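PDB 2ESN: probable transcriptional regulator from Pseudomonas aeruginosa, which probably regulates transcription as a LysR-type factor, binding DNA through a winged helix-turn-helix domain and sensing a small, as yet unidentified effector through a periplasmic-binding-protein-like domain. Local coordinates for residues 58-62 with 63-67; 113-116 with 117-121. One frame throughout, in Å; residues are numbered along the deposited sequence.

Contact 1 (58-62 with 63-67); sequences LRQGN and RMQPT
Leu58 and Gln65 grip each other through both backbone groups, Leu58 N giving a bond to Gln65 O (2.7 Å) and Gln65 N returning one to Leu58 O (2.9 Å). A second such pair closes the ladder: Gln60 N reaches Arg63 O at 2.8 Å, almost straight and in the carbonyl plane, whereas Arg63 N sits above the plane of the Gln60 carbonyl, 54° out of it, as the chain reverses. Between these pairs Arg59 faces Met64 in a non-hydrogen-bonded pair. The bend about chi2 of Met64 (-70°) brings its SD against Arg59 CB (3.7 Å); flexible and apolar, Met64 suits a place where Leu21, Leu45 and Phe57 also cover it. Arg59 instead leads its guanidinium away from the partner strand. On the other face Gln60 lies alongside both Arg63 and Gln65, pointing the same way, its NE2 4.0 Å from Gln65 CB; exposure suits such polar chains, whose aliphatic parts can still pack.

Gly61 takes a positive phi (79°), readily adopted without a side chain, at the first corner of a type II' turn from Gln60 to Arg63. At the far end Thr67 OG1 is hydrogen-bonded to Asp54 and makes a weak N-cap bond to Ala70 N of the following helix. A two-stranded antiparallel hairpin of this kind, set against the helices of a LysR-type DNA-binding domain, is the wing of a winged helix-turn-helix.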
ATOM      1  N   LEU C  58     -31.052 -33.742 -16.482  1.00 39.53           N
ATOM      2  CA  LEU C  58     -31.960 -34.720 -17.103  1.00 40.82           C
ATOM      3  C   LEU C  58     -31.278 -35.562 -18.231  1.00 40.66           C
ATOM      4  O   LEU C  58     -30.608 -35.022 -19.165  1.00 40.39           O
ATOM      5  CB  LEU C  58     -33.198 -33.999 -17.627  1.00 42.18           C
ATOM      6  CG  LEU C  58     -33.827 -32.970 -16.650  1.00 47.29           C
ATOM      7  CD1 LEU C  58     -34.797 -31.975 -17.356  1.00 51.27           C
ATOM      8  CD2 LEU C  58     -34.504 -33.621 -15.412  1.00 50.54           C
ATOM      9  N   ARG C  59     -31.477 -36.873 -18.168  1.00 39.58           N
ATOM     10  CA  ARG C  59     -30.906 -37.764 -19.158  1.00 41.33           C
ATOM     11  C   ARG C  59     -31.692 -37.796 -20.481  1.00 42.01           C
ATOM     12  O   ARG C  59     -32.904 -37.942 -20.480  1.00 41.28           O
ATOM     13  CB  ARG C  59     -30.750 -39.166 -18.576  1.00 41.65           C
ATOM     14  CG  ARG C  59     -30.118 -40.139 -19.511  1.00 42.80           C
ATOM     15  CD  ARG C  59     -29.701 -41.343 -18.709  1.00 48.64           C
ATOM     16  NE  ARG C  59     -30.303 -42.577 -19.196  1.00 59.75           N
ATOM     17  CZ  ARG C  59     -31.547 -42.702 -19.659  1.00 63.55           C
ATOM     18  NH1 ARG C  59     -32.391 -41.673 -19.655  1.00 67.59           N
ATOM     19  NH2 ARG C  59     -31.967 -43.875 -20.105  1.00 64.99           N
ATOM     20  N   GLN C  60     -30.984 -37.585 -21.593  1.00 42.43           N
ATOM     21  CA  GLN C  60     -31.490 -37.850 -22.960  1.00 43.79           C
ATOM     22  C   GLN C  60     -30.482 -38.762 -23.639  1.00 42.74           C
ATOM     23  O   GLN C  60     -29.472 -38.258 -24.180  1.00 41.48           O
ATOM     24  CB  GLN C  60     -31.386 -36.617 -23.807  1.00 45.74           C
ATOM     25  CG  GLN C  60     -32.353 -35.537 -23.638  1.00 53.20           C
ATOM     26  CD  GLN C  60     -31.950 -34.430 -24.588  1.00 64.18           C
ATOM     27  OE1 GLN C  60     -32.099 -34.581 -25.815  1.00 68.91           O
ATOM     28  NE2 GLN C  60     -31.363 -33.332 -24.048  1.00 67.79           N
ATOM     29  N   GLY C  61     -30.709 -40.061 -23.592  1.00 40.24           N
ATOM     30  CA  GLY C  61     -29.759 -40.961 -24.170  1.00 40.51           C
ATOM     31  C   GLY C  61     -28.631 -41.117 -23.198  1.00 40.39           C
ATOM     32  O   GLY C  61     -28.850 -41.617 -22.096  1.00 40.59           O
ATOM     33  N   ASN C  62     -27.427 -40.718 -23.601  1.00 38.98           N
ATOM     34  CA  ASN C  62     -26.366 -40.585 -22.646  1.00 38.39           C
ATOM     35  C   ASN C  62     -26.061 -39.122 -22.434  1.00 37.23           C
ATOM     36  O   ASN C  62     -25.093 -38.800 -21.806  1.00 35.64           O
ATOM     37  CB  ASN C  62     -25.108 -41.375 -23.075  1.00 38.49           C
ATOM     38  CG  ASN C  62     -24.474 -40.826 -24.341  1.00 39.70           C
ATOM     39  OD1 ASN C  62     -24.581 -39.636 -24.647  1.00 39.32           O
ATOM     40  ND2 ASN C  62     -23.808 -41.701 -25.090  1.00 41.71           N
ATOM     41  N   ARG C  63     -26.873 -38.229 -22.994  1.00 37.10           N
ATOM     42  CA  ARG C  63     -26.593 -36.819 -22.863  1.00 38.26           C
ATOM     43  C   ARG C  63     -27.252 -36.262 -21.554  1.00 38.80           C
ATOM     44  O   ARG C  63     -28.428 -36.416 -21.353  1.00 37.24           O
ATOM     45  CB  ARG C  63     -27.101 -36.070 -24.096  1.00 39.32           C
ATOM     46  CG  ARG C  63     -27.540 -34.685 -23.858  1.00 44.44           C
ATOM     47  CD  ARG C  63     -27.240 -33.763 -25.019  1.00 53.06           C
ATOM     48  NE  ARG C  63     -26.088 -32.965 -24.603  1.00 58.39           N
ATOM     49  CZ  ARG C  63     -24.882 -32.925 -25.170  1.00 55.22           C
ATOM     50  NH1 ARG C  63     -23.960 -32.171 -24.588  1.00 48.12           N
ATOM     51  NH2 ARG C  63     -24.603 -33.599 -26.300  1.00 57.16           N
ATOM     52  N   MET C  64     -26.457 -35.633 -20.687  1.00 39.23           N
ATOM     53  CA  MET C  64     -26.967 -35.111 -19.419  1.00 39.39           C
ATOM     54  C   MET C  64     -27.159 -33.617 -19.528  1.00 39.73           C
ATOM     55  O   MET C  64     -26.196 -32.861 -19.627  1.00 40.51           O
ATOM     56  CB  MET C  64     -26.057 -35.543 -18.247  1.00 39.03           C
ATOM     57  CG  MET C  64     -25.973 -37.090 -18.113  1.00 32.56           C
ATOM     58  SD  MET C  64     -27.352 -37.993 -17.574  1.00 20.50           S
ATOM     59  CE  MET C  64     -27.403 -37.341 -15.902  1.00 35.27           C
ATOM     60  N   GLN C  65     -28.409 -33.210 -19.536  1.00 39.21           N
ATOM     61  CA  GLN C  65     -28.766 -31.839 -19.731  1.00 41.95           C
ATOM     62  C   GLN C  65     -29.067 -31.159 -18.383  1.00 42.59           C
ATOM     63  O   GLN C  65     -29.977 -31.601 -17.669  1.00 42.58           O
ATOM     64  CB  GLN C  65     -30.012 -31.779 -20.608  1.00 41.32           C
ATOM     65  CG  GLN C  65     -30.387 -30.367 -21.018  1.00 50.17           C
ATOM     66  CD  GLN C  65     -29.274 -29.624 -21.829  1.00 57.82           C
ATOM     67  OE1 GLN C  65     -28.512 -30.243 -22.632  1.00 59.24           O
ATOM     68  NE2 GLN C  65     -29.186 -28.292 -21.618  1.00 56.85           N
ATOM     69  N   PRO C  66     -28.311 -30.091 -18.043  1.00 43.70           N
ATOM     70  CA  PRO C  66     -28.407 -29.360 -16.799  1.00 44.48           C
ATOM     71  C   PRO C  66     -29.743 -28.607 -16.668  1.00 45.92           C
ATOM     72  O   PRO C  66     -30.181 -27.975 -17.628  1.00 46.73           O
ATOM     73  CB  PRO C  66     -27.222 -28.379 -16.863  1.00 43.97           C
ATOM     74  CG  PRO C  66     -26.804 -28.298 -18.257  1.00 44.26           C
ATOM     75  CD  PRO C  66     -27.227 -29.573 -18.910  1.00 45.39           C
ATOM     76  N   THR C  67     -30.395 -28.702 -15.512  1.00 46.28           N
ATOM     77  CA  THR C  67     -31.558 -27.842 -15.201  1.00 47.14           C
ATOM     78  C   THR C  67     -31.042 -26.383 -15.182  1.00 48.65           C
ATOM     79  O   THR C  67     -29.823 -26.144 -15.211  1.00 47.10           O
ATOM     80  CB  THR C  67     -32.223 -28.211 -13.844  1.00 47.21           C
ATOM     81  OG1 THR C  67     -31.275 -28.061 -12.776  1.00 43.31           O
ATOM     82  CG2 THR C  67     -32.781 -29.680 -13.841  1.00 46.37           C
TER

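Contact 2 (113-116 with 117-121); sequences FALL and PPLMN
Pro117 presses its ring against the preceding turn, CD lying 3.0 Å from Phe113 O, the carbonyl that an amide at this position would normally engage. Pro118 CD stands 3.5 Å from Ala114 O, its would-be acceptor, and lies also close to Leu115 O. Neither imide nitrogen carries a hydrogen, so two successive rungs of the helix are missing and the helix kinks here. Regular hydrogen bonding resumes at once, from Leu119 N to Leu115 O (3.1 Å) and from Met120 N to Leu116 O (2.8 Å).

This is the interior of helix 109-126, the connection of a beta-alpha-beta crossover between parallel strands 102-107 and 131-136 in the LysR substrate-binding domain. Branched apolar leucines suit its buried flank, Leu115 meeting Trp173 and Leu304, Leu116 and Leu119 meeting strand 131-136. Leu115 and Leu119 extend side by side, CD2 of Leu115 touching CG of Leu119 at 3.9 Å; with CG anti to the backbone N in both (chi1 -157° and -152°), the branched ends stay alongside. Packing is looser where Leu116 CD2 is 4.3 Å from Met120 CG, both residues lying over Leu132.

Phe113 packs edge-to-face on Phe241 of a second subunit, where Leu242 also covers Met120. The solvent side holds partly exposed Pro118 and exposed, polar Asn121, though Asn121, like Pro117, still meets Ser245 of that subunit; Asn121 N bonds to Pro117 O at 3.0 Å.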
ATOM      1  N   PHE C 113      18.891  -9.633 -20.222  1.00 29.11           N
ATOM      2  CA  PHE C 113      19.759  -9.868 -21.351  1.00 28.71           C
ATOM      3  C   PHE C 113      20.758 -10.978 -21.130  1.00 28.19           C
ATOM      4  O   PHE C 113      21.012 -11.777 -22.074  1.00 29.03           O
ATOM      5  CB  PHE C 113      20.484  -8.548 -21.748  1.00 29.77           C
ATOM      6  CG  PHE C 113      21.773  -8.766 -22.534  1.00 29.87           C
ATOM      7  CD1 PHE C 113      21.763  -8.928 -23.910  1.00 32.45           C
ATOM      8  CD2 PHE C 113      22.990  -8.833 -21.883  1.00 29.10           C
ATOM      9  CE1 PHE C 113      22.974  -9.107 -24.602  1.00 30.17           C
ATOM     10  CE2 PHE C 113      24.162  -9.040 -22.554  1.00 26.45           C
ATOM     11  CZ  PHE C 113      24.165  -9.156 -23.934  1.00 26.86           C
ATOM     12  N   ALA C 114      21.376 -11.030 -19.949  1.00 27.63           N
ATOM     13  CA  ALA C 114      22.471 -11.988 -19.700  1.00 28.80           C
ATOM     14  C   ALA C 114      21.943 -13.450 -19.507  1.00 27.66           C
ATOM     15  O   ALA C 114      22.518 -14.419 -20.027  1.00 26.18           O
ATOM     16  CB  ALA C 114      23.408 -11.525 -18.542  1.00 29.05           C
ATOM     17  N   LEU C 115      20.830 -13.563 -18.803  1.00 28.16           N
ATOM     18  CA  LEU C 115      20.213 -14.827 -18.449  1.00 29.02           C
ATOM     19  C   LEU C 115      19.272 -15.402 -19.503  1.00 29.09           C
ATOM     20  O   LEU C 115      19.372 -16.549 -19.826  1.00 28.98           O
ATOM     21  CB  LEU C 115      19.432 -14.670 -17.189  1.00 29.18           C
ATOM     22  CG  LEU C 115      19.087 -15.880 -16.249  1.00 33.81           C
ATOM     23  CD1 LEU C 115      17.653 -15.915 -15.797  1.00 31.50           C
ATOM     24  CD2 LEU C 115      19.765 -17.255 -16.434  1.00 30.37           C
ATOM     25  N   LEU C 116      18.339 -14.629 -20.015  1.00 29.86           N
ATOM     26  CA  LEU C 116      17.258 -15.243 -20.806  1.00 29.48           C
ATOM     27  C   LEU C 116      17.670 -15.950 -22.102  1.00 30.20           C
ATOM     28  O   LEU C 116      17.095 -17.012 -22.400  1.00 30.67           O
ATOM     29  CB  LEU C 116      16.142 -14.228 -21.098  1.00 30.52           C
ATOM     30  CG  LEU C 116      15.257 -13.805 -19.901  1.00 33.13           C
ATOM     31  CD1 LEU C 116      14.009 -12.979 -20.379  1.00 30.84           C
ATOM     32  CD2 LEU C 116      14.798 -14.975 -19.144  1.00 28.30           C
ATOM     33  N   PRO C 117      18.579 -15.350 -22.924  1.00 29.85           N
ATOM     34  CA  PRO C 117      18.956 -16.035 -24.180  1.00 29.58           C
ATOM     35  C   PRO C 117      19.460 -17.462 -23.991  1.00 30.76           C
ATOM     36  O   PRO C 117      18.899 -18.361 -24.627  1.00 32.76           O
ATOM     37  CB  PRO C 117      20.025 -15.079 -24.793  1.00 29.98           C
ATOM     38  CG  PRO C 117      19.414 -13.606 -24.303  1.00 30.47           C
ATOM     39  CD  PRO C 117      19.174 -13.979 -22.855  1.00 29.24           C
ATOM     40  N   PRO C 118      20.487 -17.679 -23.142  1.00 29.55           N
ATOM     41  CA  PRO C 118      20.915 -19.063 -22.985  1.00 30.61           C
ATOM     42  C   PRO C 118      19.959 -19.945 -22.161  1.00 30.72           C
ATOM     43  O   PRO C 118      19.881 -21.157 -22.404  1.00 31.54           O
ATOM     44  CB  PRO C 118      22.291 -18.950 -22.305  1.00 29.18           C
ATOM     45  CG  PRO C 118      22.254 -17.658 -21.498  1.00 29.87           C
ATOM     46  CD  PRO C 118      21.316 -16.732 -22.343  1.00 30.13           C
ATOM     47  N   LEU C 119      19.266 -19.356 -21.196  1.00 30.33           N
ATOM     48  CA  LEU C 119      18.348 -20.125 -20.353  1.00 30.09           C
ATOM     49  C   LEU C 119      17.206 -20.629 -21.217  1.00 27.83           C
ATOM     50  O   LEU C 119      16.914 -21.804 -21.195  1.00 27.26           O
ATOM     51  CB  LEU C 119      17.739 -19.247 -19.255  1.00 30.02           C
ATOM     52  CG  LEU C 119      17.283 -19.869 -17.917  1.00 34.01           C
ATOM     53  CD1 LEU C 119      16.007 -19.202 -17.270  1.00 29.13           C
ATOM     54  CD2 LEU C 119      17.428 -21.393 -17.589  1.00 33.46           C
ATOM     55  N   MET C 120      16.575 -19.741 -21.966  1.00 26.89           N
ATOM     56  CA  MET C 120      15.463 -20.134 -22.788  1.00 28.24           C
ATOM     57  C   MET C 120      15.850 -20.919 -24.050  1.00 30.35           C
ATOM     58  O   MET C 120      15.051 -21.659 -24.602  1.00 30.63           O
ATOM     59  CB  MET C 120      14.559 -18.963 -23.063  1.00 28.09           C
ATOM     60  CG  MET C 120      13.997 -18.265 -21.724  1.00 26.26           C
ATOM     61  SD  MET C 120      13.180 -19.295 -20.538  1.00 11.75           S
ATOM     62  CE  MET C 120      11.838 -19.815 -21.431  1.00 23.83           C
ATOM     63  N   ASN C 121      17.091 -20.767 -24.495  1.00 31.94           N
ATOM     64  CA  ASN C 121      17.610 -21.596 -25.554  1.00 32.22           C
ATOM     65  C   ASN C 121      17.490 -23.084 -25.150  1.00 32.86           C
ATOM     66  O   ASN C 121      17.180 -23.907 -25.992  1.00 34.08           O
ATOM     67  CB  ASN C 121      19.100 -21.275 -25.815  1.00 32.40           C
ATOM     68  CG  ASN C 121      19.646 -22.144 -26.927  1.00 33.04           C
ATOM     69  OD1 ASN C 121      19.235 -22.014 -28.107  1.00 39.00           O
ATOM     70  ND2 ASN C 121      20.330 -23.154 -26.544  1.00 26.82           N
TER

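Overall arrangement
The two contacts belong to different modules of one chain and come in series, contact 1 closing before contact 2 opens. Their centres lie about 52 Å apart and their nearest atoms about 38 Å, so they do not touch; the long helix 68-87, which starts just after contact 1, spans part of that gap. Contact 1 sits at the periphery, its centre about 45 Å from that of the chain, whereas contact 2 is about 12 Å from it. No other chain of the assembly touches contact 1, while a second subunit packs on contact 2. The separation fits a regulator whose DNA-binding and probable effector-binding parts are distinct.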